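DNA polymerase III beta subunit (Streptococcus pyogenes, PDB 2AVT) serves as the sliding clamp of bacterial replication, a dimeric ring that probably encircles duplex DNA and holds the replicative polymerase on its template. Local coordinates at residues I136-L141 / I219-V224; K143-E148 / S186-T191; S170-F175 / S196-V201; A213-D218 / E236-Y241. All coordinates share one frame; numbering follows the deposited sequence.

Contact 1: I136-L141 / I219-V224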
loop_
_atom_site.group_PDB
_atom_site.type_symbol
_atom_site.label_atom_id
_atom_site.label_comp_id
_atom_site.label_asym_id
_atom_site.label_seq_id
_atom_site.Cartn_x
_atom_site.Cartn_y
_atom_site.Cartn_z
ATOM N N ILE A 136 -1.856 34.823 -13.743
ATOM C CA ILE A 136 -1.666 34.491 -12.344
ATOM C C ILE A 136 -2.895 33.833 -11.728
ATOM O O ILE A 136 -3.984 34.406 -11.730
ATOM C CB ILE A 136 -1.304 35.749 -11.540
ATOM C CG1 ILE A 136 -0.073 36.417 -12.149
ATOM C CG2 ILE A 136 -1.022 35.381 -10.098
ATOM C CD1 ILE A 136 0.427 37.589 -11.346
ATOM N N LEU A 137 -2.718 32.624 -11.202
ATOM C CA LEU A 137 -3.818 31.898 -10.574
ATOM C C LEU A 137 -3.442 31.430 -9.178
ATOM O O LEU A 137 -2.297 31.063 -8.922
ATOM C CB LEU A 137 -4.211 30.678 -11.411
ATOM C CG LEU A 137 -4.722 30.933 -12.829
ATOM C CD1 LEU A 137 -5.032 29.607 -13.511
ATOM C CD2 LEU A 137 -5.968 31.809 -12.767
ATOM N N LYS A 138 -4.411 31.442 -8.270
ATOM C CA LYS A 138 -4.155 30.982 -6.921
ATOM C C LYS A 138 -4.033 29.470 -6.970
ATOM O O LYS A 138 -4.753 28.798 -7.710
ATOM C CB LYS A 138 -5.291 31.387 -5.981
ATOM C CG LYS A 138 -5.399 32.897 -5.774
ATOM C CD LYS A 138 -6.228 33.224 -4.543
ATOM C CE LYS A 138 -6.292 34.727 -4.292
ATOM N NZ LYS A 138 -7.041 35.031 -3.039
ATOM N N THR A 139 -3.108 28.940 -6.183
ATOM C CA THR A 139 -2.862 27.510 -6.136
ATOM C C THR A 139 -4.074 26.722 -5.675
ATOM O O THR A 139 -4.436 25.715 -6.288
ATOM C CB THR A 139 -1.681 27.207 -5.211
ATOM O OG1 THR A 139 -0.513 27.849 -5.731
ATOM C CG2 THR A 139 -1.434 25.712 -5.116
ATOM N N LYS A 140 -4.707 27.169 -4.598
ATOM C CA LYS A 140 -5.865 26.451 -4.102
ATOM C C LYS A 140 -7.013 26.444 -5.106
ATOM O O LYS A 140 -7.811 25.503 -5.131
ATOM C CB LYS A 140 -6.322 27.026 -2.760
ATOM C CG LYS A 140 -5.389 26.666 -1.604
ATOM C CD LYS A 140 -6.098 26.768 -0.255
ATOM C CE LYS A 140 -5.256 26.187 0.875
ATOM N NZ LYS A 140 -3.990 26.948 1.052
ATOM N N LEU A 141 -7.100 27.479 -5.937
ATOM C CA LEU A 141 -8.162 27.527 -6.942
ATOM C C LEU A 141 -7.866 26.508 -8.042
ATOM O O LEU A 141 -8.747 25.769 -8.476
ATOM C CB LEU A 141 -8.268 28.917 -7.566
ATOM C CG LEU A 141 -9.168 28.984 -8.809
ATOM C CD1 LEU A 141 -10.583 28.534 -8.461
ATOM C CD2 LEU A 141 -9.188 30.402 -9.352
ATOM N N ILE A 219 2.306 27.446 -0.994
ATOM C CA ILE A 219 2.523 28.261 -2.187
ATOM C C ILE A 219 1.199 28.898 -2.596
ATOM O O ILE A 219 0.328 28.237 -3.168
ATOM C CB ILE A 219 3.049 27.414 -3.361
ATOM C CG1 ILE A 219 4.442 26.878 -3.030
ATOM C CG2 ILE A 219 3.064 28.250 -4.639
ATOM C CD1 ILE A 219 5.039 25.997 -4.100
ATOM N N GLU A 220 1.064 30.187 -2.303
ATOM C CA GLU A 220 -0.153 30.948 -2.585
ATOM C C GLU A 220 -0.626 30.940 -4.046
ATOM O O GLU A 220 -1.784 30.617 -4.328
ATOM C CB GLU A 220 0.040 32.393 -2.114
ATOM C CG GLU A 220 -1.151 32.984 -1.373
ATOM C CD GLU A 220 -1.410 32.304 -0.037
ATOM O OE1 GLU A 220 -0.457 32.181 0.763
ATOM O OE2 GLU A 220 -2.567 31.900 0.219
ATOM N N THR A 221 0.256 31.304 -4.973
ATOM C CA THR A 221 -0.115 31.338 -6.386
ATOM C C THR A 221 0.998 30.875 -7.313
ATOM O O THR A 221 2.144 30.710 -6.902
ATOM C CB THR A 221 -0.476 32.760 -6.842
ATOM O OG1 THR A 221 0.702 33.572 -6.794
ATOM C CG2 THR A 221 -1.542 33.369 -5.950
ATOM N N VAL A 222 0.643 30.683 -8.578
ATOM C CA VAL A 222 1.600 30.287 -9.596
ATOM C C VAL A 222 1.345 31.111 -10.851
ATOM O O VAL A 222 0.245 31.624 -11.064
ATOM C CB VAL A 222 1.471 28.789 -9.978
ATOM C CG1 VAL A 222 1.955 27.911 -8.845
ATOM C CG2 VAL A 222 0.026 28.459 -10.329
ATOM N N GLU A 223 2.380 31.246 -11.669
ATOM C CA GLU A 223 2.285 31.958 -12.928
ATOM C C GLU A 223 2.131 30.879 -13.994
ATOM O O GLU A 223 2.851 29.882 -13.975
ATOM C CB GLU A 223 3.562 32.750 -13.185
ATOM C CG GLU A 223 3.837 33.838 -12.175
ATOM C CD GLU A 223 5.117 34.584 -12.480
ATOM O OE1 GLU A 223 6.195 33.944 -12.477
ATOM O OE2 GLU A 223 5.047 35.804 -12.728
ATOM N N VAL A 224 1.198 31.072 -14.920
ATOM C CA VAL A 224 0.960 30.099 -15.981
ATOM C C VAL A 224 1.336 30.690 -17.341
ATOM O O VAL A 224 0.843 31.754 -17.718
ATOM C CB VAL A 224 -0.533 29.671 -16.018
ATOM C CG1 VAL A 224 -0.722 28.514 -16.991
ATOM C CG2 VAL A 224 -1.000 29.268 -14.636
HETATM O O HOH W 1 -3.563 29.505 -3.050
#
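Leu137 and Val222 face each other as a hydrogen-bonded antiparallel pair, joining the edge strand 135-138 to strand 221-226 in a sheet of the central clamp domain. Their backbones exchange two bonds, Leu137 N to Val222 O at 3.1 Å and Val222 N to Leu137 O at 3.0 Å. Both side chains lie on one sheet face, where Leu142 of the following helix touches both; farther along, Leu137 CD1 meets Val224 CG2 at 4.2 Å. Ile136 and Glu223 form the non-hydrogen-bonded pair beside it and put their side chains on the other face, Glu223 being held there by a salt bridge to Arg234.

The strand ends at Lys138, which stands at the N-cap position of helix 139-149, so the first helical turn is what meets the loop before strand 221-226. Thr139 makes that junction. Thr139 N, at the first turn and not used by the helix, gives a straight bond to Glu220 O (2.8 Å, 170° at the hydrogen). Out along the side chain, Thr139 CB already sits 3.0 Å from Ile219 O. The hydroxyl branch is turned opposite the carbonyl carbon (chi1 -61°), which swings OG1 against Ile219; there OG1 also has Ile219 CG2 and Val222 CG1 as apolar neighbours. The methyl is the looser branch, Thr139 CG2 lying 3.6 Å from Ile219 O. Thr139 thus grips two successive carbonyls, one by main chain and one by side chain, the latter being Thr139 OG1 to Ile219 O at 2.7 Å, with the hydroxyl 43° above the carbonyl plane.

Contact 2: K143-E148 / S186-T191; sequences KSIIAE and SQRLIT
Glu148 holds strand 184-191 at two points, one with its side chain and one with its main chain. Glu148 OE1 forms a salt bridge with Arg188 NH1 at 2.9 Å, but the hydrogen bond within it is weak, bent to 125°, and the carboxylate and guanidinium planes stand 71° apart, so this is a one-oxygen, one-nitrogen contact and not a flat paired one. The second grip is firmer in distance: Ser186 OG donates to Glu148 O at 2.6 Å. Next to the ion pair, Ile145 crosses Arg188 at about a right angle, with Ile145 CG1 3.8 Å from Arg188 NH1, and then meets Ile190 tip to tip, CD1 to CD1 at 3.9 Å.

What puts Arg188 there is a bend at chi2 in a chain that leaves the backbone with CG opposite N; CD is thereby brought close to Glu148 OE1 as well. Ile190, two residues on along the strand, lays CD1 over one face of the guanidinium, offset toward its rim. Farther out, Glu366 makes a long, weak ion pair with the same NH1 and comes near Glu148 OE2; the two carboxylates would probably disfavour each other's charge, an effect Arg188 partly offsets. Phe175 and Ala177 of the next strand touch Ile145. Helix segment 143-148 runs at 158° to strand segment 186-191 and packs on their antiparallel sheet, as helices do in the DNA clamp fold, where they line the central hole.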
loop_
_atom_site.group_PDB
_atom_site.type_symbol
_atom_site.label_atom_id
_atom_site.label_comp_id
_atom_site.label_asym_id
_atom_site.label_seq_id
_atom_site.Cartn_x
_atom_site.Cartn_y
_atom_site.Cartn_z
ATOM N N LYS A 143 -6.011 23.843 -7.836
ATOM C CA LYS A 143 -6.150 22.496 -7.293
ATOM C C LYS A 143 -7.608 22.080 -7.187
ATOM O O LYS A 143 -7.932 20.898 -7.311
ATOM C CB LYS A 143 -5.507 22.396 -5.907
ATOM C CG LYS A 143 -3.992 22.384 -5.903
ATOM C CD LYS A 143 -3.490 21.896 -4.542
ATOM C CE LYS A 143 -1.975 21.895 -4.465
ATOM N NZ LYS A 143 -1.488 21.215 -3.222
ATOM N N SER A 144 -8.480 23.054 -6.934
ATOM C CA SER A 144 -9.909 22.790 -6.810
ATOM C C SER A 144 -10.491 22.394 -8.156
ATOM O O SER A 144 -11.306 21.477 -8.239
ATOM C CB SER A 144 -10.638 24.027 -6.292
ATOM O OG SER A 144 -12.029 23.788 -6.257
ATOM N N ILE A 145 -10.073 23.100 -9.202
ATOM C CA ILE A 145 -10.522 22.839 -10.571
ATOM C C ILE A 145 -10.090 21.433 -11.004
ATOM O O ILE A 145 -10.858 20.689 -11.620
ATOM C CB ILE A 145 -9.909 23.873 -11.554
ATOM C CG1 ILE A 145 -10.491 25.266 -11.279
ATOM C CG2 ILE A 145 -10.152 23.441 -12.985
ATOM C CD1 ILE A 145 -9.778 26.403 -12.016
ATOM N N ILE A 146 -8.852 21.080 -10.669
ATOM C CA ILE A 146 -8.299 19.776 -11.006
ATOM C C ILE A 146 -9.050 18.619 -10.355
ATOM O O ILE A 146 -9.457 17.677 -11.038
ATOM C CB ILE A 146 -6.817 19.697 -10.600
ATOM C CG1 ILE A 146 -6.019 20.704 -11.428
ATOM C CG2 ILE A 146 -6.295 18.262 -10.777
ATOM C CD1 ILE A 146 -4.588 20.863 -11.021
ATOM N N ALA A 147 -9.234 18.688 -9.038
ATOM C CA ALA A 147 -9.935 17.633 -8.321
ATOM C C ALA A 147 -11.385 17.493 -8.791
ATOM O O ALA A 147 -12.017 16.460 -8.560
ATOM C CB ALA A 147 -9.902 17.909 -6.827
ATOM N N GLU A 148 -11.907 18.528 -9.447
ATOM C CA GLU A 148 -13.289 18.503 -9.928
ATOM C C GLU A 148 -13.454 18.024 -11.368
ATOM O O GLU A 148 -14.536 17.580 -11.745
ATOM C CB GLU A 148 -13.935 19.899 -9.802
ATOM C CG GLU A 148 -14.000 20.444 -8.381
ATOM C CD GLU A 148 -14.699 21.798 -8.276
ATOM O OE1 GLU A 148 -14.534 22.645 -9.179
ATOM O OE2 GLU A 148 -15.401 22.018 -7.269
ATOM N N SER A 186 -17.687 16.776 -16.599
ATOM C CA SER A 186 -17.543 17.693 -15.478
ATOM C C SER A 186 -17.050 19.032 -16.011
ATOM O O SER A 186 -16.087 19.085 -16.792
ATOM C CB SER A 186 -16.538 17.143 -14.471
ATOM O OG SER A 186 -16.540 17.936 -13.302
ATOM N N GLN A 187 -17.713 20.109 -15.589
ATOM C CA GLN A 187 -17.369 21.462 -16.036
ATOM C C GLN A 187 -17.309 22.521 -14.927
ATOM O O GLN A 187 -18.167 22.579 -14.044
ATOM C CB GLN A 187 -18.371 21.926 -17.088
ATOM C CG GLN A 187 -18.165 23.357 -17.558
ATOM C CD GLN A 187 -19.394 23.912 -18.254
ATOM O OE1 GLN A 187 -20.407 24.224 -17.614
ATOM N NE2 GLN A 187 -19.319 24.022 -19.566
ATOM N N ARG A 188 -16.294 23.375 -15.009
ATOM C CA ARG A 188 -16.107 24.446 -14.042
ATOM C C ARG A 188 -15.952 25.766 -14.795
ATOM O O ARG A 188 -15.081 25.901 -15.653
ATOM C CB ARG A 188 -14.858 24.186 -13.188
ATOM C CG ARG A 188 -14.592 25.229 -12.096
ATOM C CD ARG A 188 -15.664 25.205 -10.998
ATOM N NE ARG A 188 -15.486 26.285 -10.023
ATOM C CZ ARG A 188 -14.512 26.334 -9.118
ATOM N NH1 ARG A 188 -13.615 25.360 -9.044
ATOM N NH2 ARG A 188 -14.424 27.370 -8.295
ATOM N N LEU A 189 -16.808 26.732 -14.476
ATOM C CA LEU A 189 -16.746 28.043 -15.115
ATOM C C LEU A 189 -16.337 29.072 -14.078
ATOM O O LEU A 189 -16.803 29.046 -12.943
ATOM C CB LEU A 189 -18.103 28.440 -15.693
ATOM C CG LEU A 189 -18.774 27.510 -16.698
ATOM C CD1 LEU A 189 -20.029 28.202 -17.222
ATOM C CD2 LEU A 189 -17.830 27.184 -17.846
ATOM N N ILE A 190 -15.460 29.975 -14.475
ATOM C CA ILE A 190 -14.992 31.017 -13.582
ATOM C C ILE A 190 -14.819 32.274 -14.409
ATOM O O ILE A 190 -14.500 32.195 -15.595
ATOM C CB ILE A 190 -13.632 30.628 -12.947
ATOM C CG1 ILE A 190 -13.831 29.481 -11.956
ATOM C CG2 ILE A 190 -13.010 31.822 -12.257
ATOM C CD1 ILE A 190 -12.549 29.017 -11.291
ATOM N N THR A 191 -15.069 33.428 -13.797
ATOM C CA THR A 191 -14.884 34.702 -14.484
ATOM C C THR A 191 -13.687 35.329 -13.798
ATOM O O THR A 191 -13.701 35.527 -12.583
ATOM C CB THR A 191 -16.092 35.666 -14.321
ATOM O OG1 THR A 191 -17.314 34.986 -14.628
ATOM C CG2 THR A 191 -15.943 36.850 -15.272
#

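Contact 3: S170-F175 / S196-V201. Unlike the reference sequence in segment 196-201: Phe199 (reference Leu).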
loop_
_atom_site.group_PDB
_atom_site.type_symbol
_atom_site.label_atom_id
_atom_site.label_comp_id
_atom_site.label_asym_id
_atom_site.label_seq_id
_atom_site.Cartn_x
_atom_site.Cartn_y
_atom_site.Cartn_z
ATOM N N SER A 170 -12.103 32.573 -22.712
ATOM C CA SER A 170 -12.775 33.323 -23.772
ATOM C C SER A 170 -13.118 34.759 -23.352
ATOM O O SER A 170 -13.344 35.039 -22.176
ATOM C CB SER A 170 -14.052 32.593 -24.187
ATOM O OG SER A 170 -14.917 32.410 -23.076
ATOM N N ASN A 171 -13.165 35.655 -24.333
ATOM C CA ASN A 171 -13.470 37.063 -24.092
ATOM C C ASN A 171 -12.543 37.640 -23.025
ATOM O O ASN A 171 -12.943 38.497 -22.234
ATOM C CB ASN A 171 -14.928 37.233 -23.660
ATOM C CG ASN A 171 -15.898 36.545 -24.599
ATOM O OD1 ASN A 171 -15.868 36.755 -25.816
ATOM N ND2 ASN A 171 -16.772 35.716 -24.038
ATOM N N HIS A 172 -11.308 37.145 -23.005
ATOM C CA HIS A 172 -10.282 37.597 -22.071
ATOM C C HIS A 172 -10.657 37.491 -20.597
ATOM O O HIS A 172 -9.944 38.023 -19.748
ATOM C CB HIS A 172 -9.914 39.056 -22.361
ATOM C CG HIS A 172 -9.336 39.285 -23.722
ATOM N ND1 HIS A 172 -8.083 38.841 -24.086
ATOM C CD2 HIS A 172 -9.833 39.931 -24.805
ATOM C CE1 HIS A 172 -7.833 39.204 -25.333
ATOM N NE2 HIS A 172 -8.879 39.866 -25.790
ATOM N N LYS A 173 -11.746 36.808 -20.270
ATOM C CA LYS A 173 -12.127 36.744 -18.866
ATOM C C LYS A 173 -12.950 35.528 -18.470
ATOM O O LYS A 173 -13.013 35.177 -17.291
ATOM C CB LYS A 173 -12.912 38.005 -18.484
ATOM C CG LYS A 173 -14.359 37.990 -18.972
ATOM C CD LYS A 173 -15.157 39.167 -18.436
ATOM C CE LYS A 173 -16.652 38.944 -18.620
ATOM N NZ LYS A 173 -16.982 38.620 -20.035
ATOM N N ASP A 174 -13.596 34.893 -19.440
ATOM C CA ASP A 174 -14.412 33.726 -19.145
ATOM C C ASP A 174 -13.554 32.457 -19.190
ATOM O O ASP A 174 -13.083 32.052 -20.254
ATOM C CB ASP A 174 -15.579 33.642 -20.139
ATOM C CG ASP A 174 -16.566 34.792 -19.977
ATOM O OD1 ASP A 174 -17.175 34.908 -18.891
ATOM O OD2 ASP A 174 -16.730 35.581 -20.932
ATOM N N PHE A 175 -13.361 31.847 -18.024
ATOM C CA PHE A 175 -12.543 30.641 -17.872
ATOM C C PHE A 175 -13.383 29.361 -17.825
ATOM O O PHE A 175 -14.311 29.252 -17.021
ATOM C CB PHE A 175 -11.730 30.763 -16.573
ATOM C CG PHE A 175 -10.784 29.615 -16.313
ATOM C CD1 PHE A 175 -11.241 28.430 -15.761
ATOM C CD2 PHE A 175 -9.433 29.747 -16.569
ATOM C CE1 PHE A 175 -10.367 27.397 -15.463
ATOM C CE2 PHE A 175 -8.552 28.716 -16.273
ATOM C CZ PHE A 175 -9.021 27.541 -15.719
ATOM N N SER A 196 -7.254 38.704 -19.241
ATOM C CA SER A 196 -5.994 38.080 -19.632
ATOM C C SER A 196 -6.127 37.498 -21.039
ATOM O O SER A 196 -7.232 37.175 -21.479
ATOM C CB SER A 196 -5.631 36.976 -18.631
ATOM O OG SER A 196 -4.344 36.443 -18.891
ATOM N N ALA A 197 -5.005 37.374 -21.743
ATOM C CA ALA A 197 -5.001 36.835 -23.101
ATOM C C ALA A 197 -5.795 35.531 -23.198
ATOM O O ALA A 197 -5.758 34.704 -22.287
ATOM C CB ALA A 197 -3.565 36.611 -23.566
ATOM N N ASP A 198 -6.521 35.354 -24.298
ATOM C CA ASP A 198 -7.311 34.146 -24.497
ATOM C C ASP A 198 -6.399 32.935 -24.705
ATOM O O ASP A 198 -5.245 33.078 -25.102
ATOM C CB ASP A 198 -8.243 34.295 -25.708
ATOM C CG ASP A 198 -9.389 35.266 -25.458
ATOM O OD1 ASP A 198 -10.080 35.126 -24.429
ATOM O OD2 ASP A 198 -9.609 36.160 -26.302
ATOM N N PHE A 199 -6.931 31.745 -24.434
ATOM C CA PHE A 199 -6.179 30.503 -24.583
ATOM C C PHE A 199 -7.175 29.364 -24.705
ATOM O O PHE A 199 -8.329 29.490 -24.292
ATOM C CB PHE A 199 -5.189 30.335 -23.430
ATOM C CG PHE A 199 -5.840 30.048 -22.110
ATOM C CD1 PHE A 199 -6.086 28.748 -21.710
ATOM C CD2 PHE A 199 -6.208 31.094 -21.262
ATOM C CE1 PHE A 199 -6.686 28.484 -20.494
ATOM C CE2 PHE A 199 -6.808 30.831 -20.046
ATOM C CZ PHE A 199 -7.047 29.526 -19.662
ATOM N N MET A 200 -6.726 28.248 -25.272
ATOM C CA MET A 200 -7.575 27.074 -25.431
ATOM C C MET A 200 -6.702 25.844 -25.611
ATOM O O MET A 200 -6.153 25.618 -26.687
ATOM C CB MET A 200 -8.491 27.225 -26.644
ATOM C CG MET A 200 -9.388 26.027 -26.835
ATOM S SD MET A 200 -10.472 26.212 -28.237
ATOM C CE MET A 200 -9.489 25.413 -29.525
ATOM N N VAL A 201 -6.581 25.044 -24.559
ATOM C CA VAL A 201 -5.743 23.858 -24.612
ATOM C C VAL A 201 -6.399 22.647 -23.981
ATOM O O VAL A 201 -7.481 22.729 -23.396
ATOM C CB VAL A 201 -4.398 24.101 -23.887
ATOM C CG1 VAL A 201 -3.634 25.216 -24.561
ATOM C CG2 VAL A 201 -4.654 24.448 -22.427
#
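His172 and Asp198 meet over a ring face: Asp198 sets OD2 above the imidazole, the carboxylate plane only 21° from the ring's, with Asp198 OD2 3.6 Å above the His172 ring plane and over its centre. The acid is bound by its other oxygen. Asp198 OD1 takes His172 N on its syn side at 2.8 Å, somewhat out of the carboxylate plane, so that one residue receives both branches of the carboxylate. The imidazole has CG opposite the carbonyl carbon (chi1 -62°), and this, with the ring's turn about CB-CG, brings ND1 to Ser196: the proton of His172 ND1 goes to Ser196 O at 3.2 Å, in the ring plane but well above the plane of that carbonyl. The neighbouring backbone bond, Ser196 N to His172 O at 2.8 Å, closes the same patch. A carboxylate oxygen over the ring would probably favour a protonated imidazole.

Asn171 and His172 both have positive phi, and a classic beta bulge follows, with Lys173 and Asp174 facing Ser170. Asp174 OD2 is gripped from opposite faces by Asn171 ND2 (3.1 Å) and Lys173 NZ (3.2 Å). Inside, Phe199, which differs from the leucine of the reference sequence, has its CG between N and the carbonyl carbon (chi1 70°), and Phe199 CZ reaches Phe175 CE2 at 3.8 Å.

The contact sits on the surface at the tip of the hairpin of strands 164-170 and 174-180, where the outermost strand 199-204 begins beside strand 164-170; Phe226 and Leu169 pack against Phe199.

Contact 4: A213-D218 / E236-Y241; sequences AVFTDD and EHISFY
Phe215 drops its ring into the hollow between Ile238 and Phe240, two residues whose side chains rise from the same face of strand 238-243, and so seats the end of helix 205-214 on a sheet of the central clamp domain. The far end of the ring does the work. Phe215 CE2 presses on Phe240 CB at 3.6 Å, close to the plane of the Phe215 ring, while Ile238 CG2 comes in obliquely, 3.7 Å from Phe215 CZ. Phe215 and Ile238 run past each other in opposite directions, bringing CE1 and CZ of the ring alongside Ile238 CB and CG2.

Val214, the last helical residue, makes a smaller bump with two prongs. Its torsion (chi1 -179°) turns Val214 CG1 to Ile238 CG2, 4.1 Å away, and leaves CG2 for the far part of the Phe240 ring. No hydrogen bond crosses the contact; the two segments meet here by apolar contact alone. Phe211, one turn back in the helix, lays its ring near that of Phe215, and Ile54 of strand 52-59 touches Val214 and Phe240. The second prong of the valine ends the row, Val214 CG2 to Phe240 CE2 at 3.8 Å.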
loop_
_atom_site.group_PDB
_atom_site.type_symbol
_atom_site.label_atom_id
_atom_site.label_comp_id
_atom_site.label_asym_id
_atom_site.label_seq_id
_atom_site.Cartn_x
_atom_site.Cartn_y
_atom_site.Cartn_z
ATOM N N ALA A 213 0.114 17.463 -6.553
ATOM C CA ALA A 213 1.062 16.799 -5.674
ATOM C C ALA A 213 2.373 17.566 -5.556
ATOM O O ALA A 213 3.014 17.543 -4.509
ATOM C CB ALA A 213 1.334 15.372 -6.173
ATOM N N VAL A 214 2.760 18.256 -6.620
ATOM C CA VAL A 214 4.021 18.990 -6.631
ATOM C C VAL A 214 4.002 20.361 -5.952
ATOM O O VAL A 214 4.951 20.720 -5.252
ATOM C CB VAL A 214 4.529 19.165 -8.073
ATOM C CG1 VAL A 214 5.848 19.917 -8.073
ATOM C CG2 VAL A 214 4.694 17.790 -8.730
ATOM N N PHE A 215 2.944 21.136 -6.176
ATOM C CA PHE A 215 2.844 22.452 -5.560
ATOM C C PHE A 215 2.134 22.355 -4.212
ATOM O O PHE A 215 0.927 22.118 -4.148
ATOM C CB PHE A 215 2.110 23.433 -6.483
ATOM C CG PHE A 215 2.900 23.815 -7.710
ATOM C CD1 PHE A 215 3.816 24.855 -7.666
ATOM C CD2 PHE A 215 2.756 23.111 -8.897
ATOM C CE1 PHE A 215 4.574 25.189 -8.774
ATOM C CE2 PHE A 215 3.511 23.440 -10.009
ATOM C CZ PHE A 215 4.421 24.481 -9.947
ATOM N N THR A 216 2.900 22.519 -3.135
ATOM C CA THR A 216 2.350 22.451 -1.786
ATOM C C THR A 216 1.510 23.682 -1.466
ATOM O O THR A 216 1.689 24.752 -2.050
ATOM C CB THR A 216 3.468 22.289 -0.734
ATOM O OG1 THR A 216 4.560 23.161 -1.053
ATOM C CG2 THR A 216 3.959 20.852 -0.709
ATOM N N ASP A 217 0.594 23.516 -0.524
ATOM C CA ASP A 217 -0.326 24.577 -0.144
ATOM C C ASP A 217 0.287 25.852 0.408
ATOM O O ASP A 217 -0.357 26.900 0.394
ATOM C CB ASP A 217 -1.363 24.002 0.813
ATOM C CG ASP A 217 -1.967 22.718 0.276
ATOM O OD1 ASP A 217 -2.284 22.694 -0.933
ATOM O OD2 ASP A 217 -2.117 21.739 1.041
ATOM N N ASP A 218 1.526 25.783 0.880
ATOM C CA ASP A 218 2.173 26.980 1.394
ATOM C C ASP A 218 2.458 27.940 0.233
ATOM O O ASP A 218 2.799 29.104 0.443
ATOM C CB ASP A 218 3.469 26.617 2.132
ATOM C CG ASP A 218 4.452 25.870 1.254
ATOM O OD1 ASP A 218 4.053 24.847 0.666
ATOM O OD2 ASP A 218 5.622 26.298 1.157
ATOM N N GLU A 236 7.960 30.314 -7.142
ATOM C CA GLU A 236 9.278 30.897 -6.931
ATOM C C GLU A 236 10.430 29.923 -7.197
ATOM O O GLU A 236 11.422 30.285 -7.816
ATOM C CB GLU A 236 9.392 31.438 -5.506
ATOM C CG GLU A 236 8.650 32.746 -5.285
ATOM C CD GLU A 236 9.104 33.833 -6.245
ATOM O OE1 GLU A 236 10.328 33.948 -6.476
ATOM O OE2 GLU A 236 8.244 34.577 -6.765
ATOM N N HIS A 237 10.299 28.684 -6.748
ATOM C CA HIS A 237 11.388 27.729 -6.948
ATOM C C HIS A 237 11.039 26.511 -7.783
ATOM O O HIS A 237 11.890 25.647 -8.005
ATOM C CB HIS A 237 11.921 27.274 -5.588
ATOM C CG HIS A 237 12.296 28.405 -4.687
ATOM N ND1 HIS A 237 11.542 28.767 -3.591
ATOM C CD2 HIS A 237 13.311 29.300 -4.759
ATOM C CE1 HIS A 237 12.075 29.837 -3.027
ATOM N NE2 HIS A 237 13.147 30.180 -3.718
ATOM N N ILE A 238 9.796 26.443 -8.256
ATOM C CA ILE A 238 9.363 25.302 -9.049
ATOM C C ILE A 238 8.819 25.640 -10.426
ATOM O O ILE A 238 7.949 26.506 -10.574
ATOM C CB ILE A 238 8.264 24.510 -8.324
ATOM C CG1 ILE A 238 8.764 24.048 -6.954
ATOM C CG2 ILE A 238 7.828 23.331 -9.186
ATOM C CD1 ILE A 238 7.677 23.439 -6.091
ATOM N N SER A 239 9.341 24.957 -11.438
ATOM C CA SER A 239 8.848 25.134 -12.799
ATOM C C SER A 239 8.322 23.767 -13.215
ATOM O O SER A 239 9.054 22.775 -13.243
ATOM C CB SER A 239 9.960 25.597 -13.732
ATOM O OG SER A 239 10.317 26.932 -13.440
ATOM N N PHE A 240 7.034 23.721 -13.509
ATOM C CA PHE A 240 6.360 22.489 -13.891
ATOM C C PHE A 240 5.847 22.622 -15.335
ATOM O O PHE A 240 4.967 23.448 -15.617
ATOM C CB PHE A 240 5.200 22.269 -12.914
ATOM C CG PHE A 240 4.469 20.963 -13.080
ATOM C CD1 PHE A 240 3.349 20.878 -13.892
ATOM C CD2 PHE A 240 4.832 19.849 -12.342
ATOM C CE1 PHE A 240 2.603 19.711 -13.958
ATOM C CE2 PHE A 240 4.085 18.679 -12.405
ATOM C CZ PHE A 240 2.972 18.612 -13.212
ATOM N N TYR A 241 6.407 21.822 -16.242
ATOM C CA TYR A 241 5.996 21.838 -17.649
ATOM C C TYR A 241 5.148 20.621 -17.969
ATOM O O TYR A 241 5.348 19.546 -17.401
ATOM C CB TYR A 241 7.196 21.803 -18.594
ATOM C CG TYR A 241 8.146 22.956 -18.477
ATOM C CD1 TYR A 241 9.034 23.048 -17.412
ATOM C CD2 TYR A 241 8.181 23.943 -19.451
ATOM C CE1 TYR A 241 9.934 24.092 -17.322
ATOM C CE2 TYR A 241 9.081 24.996 -19.367
ATOM C CZ TYR A 241 9.952 25.063 -18.302
ATOM O OH TYR A 241 10.844 26.108 -18.213
#

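Overall arrangement
All four contacts lie in the central clamp domain. Contact 1 closes the longest loop, with contacts 2 and 3 nested inside it and crossing each other; contact 4 comes after both and crosses contact 1. Contacts 1 and 4 reach one sheet, centres 9 Å apart, and meet through Val222 and Phe215. Contacts 2 and 3 reach another, centres 15 Å apart, with Phe175 packed on Ile145. Helix 139-149 spans from contact 1 to contact 2, where Leu141 touches Ile190, and Lys143 bridges to Asp217 of contact 4. The helix thus ties two sheets that also hold strands of the neighbouring domains, consistent with a continuous clamp ring.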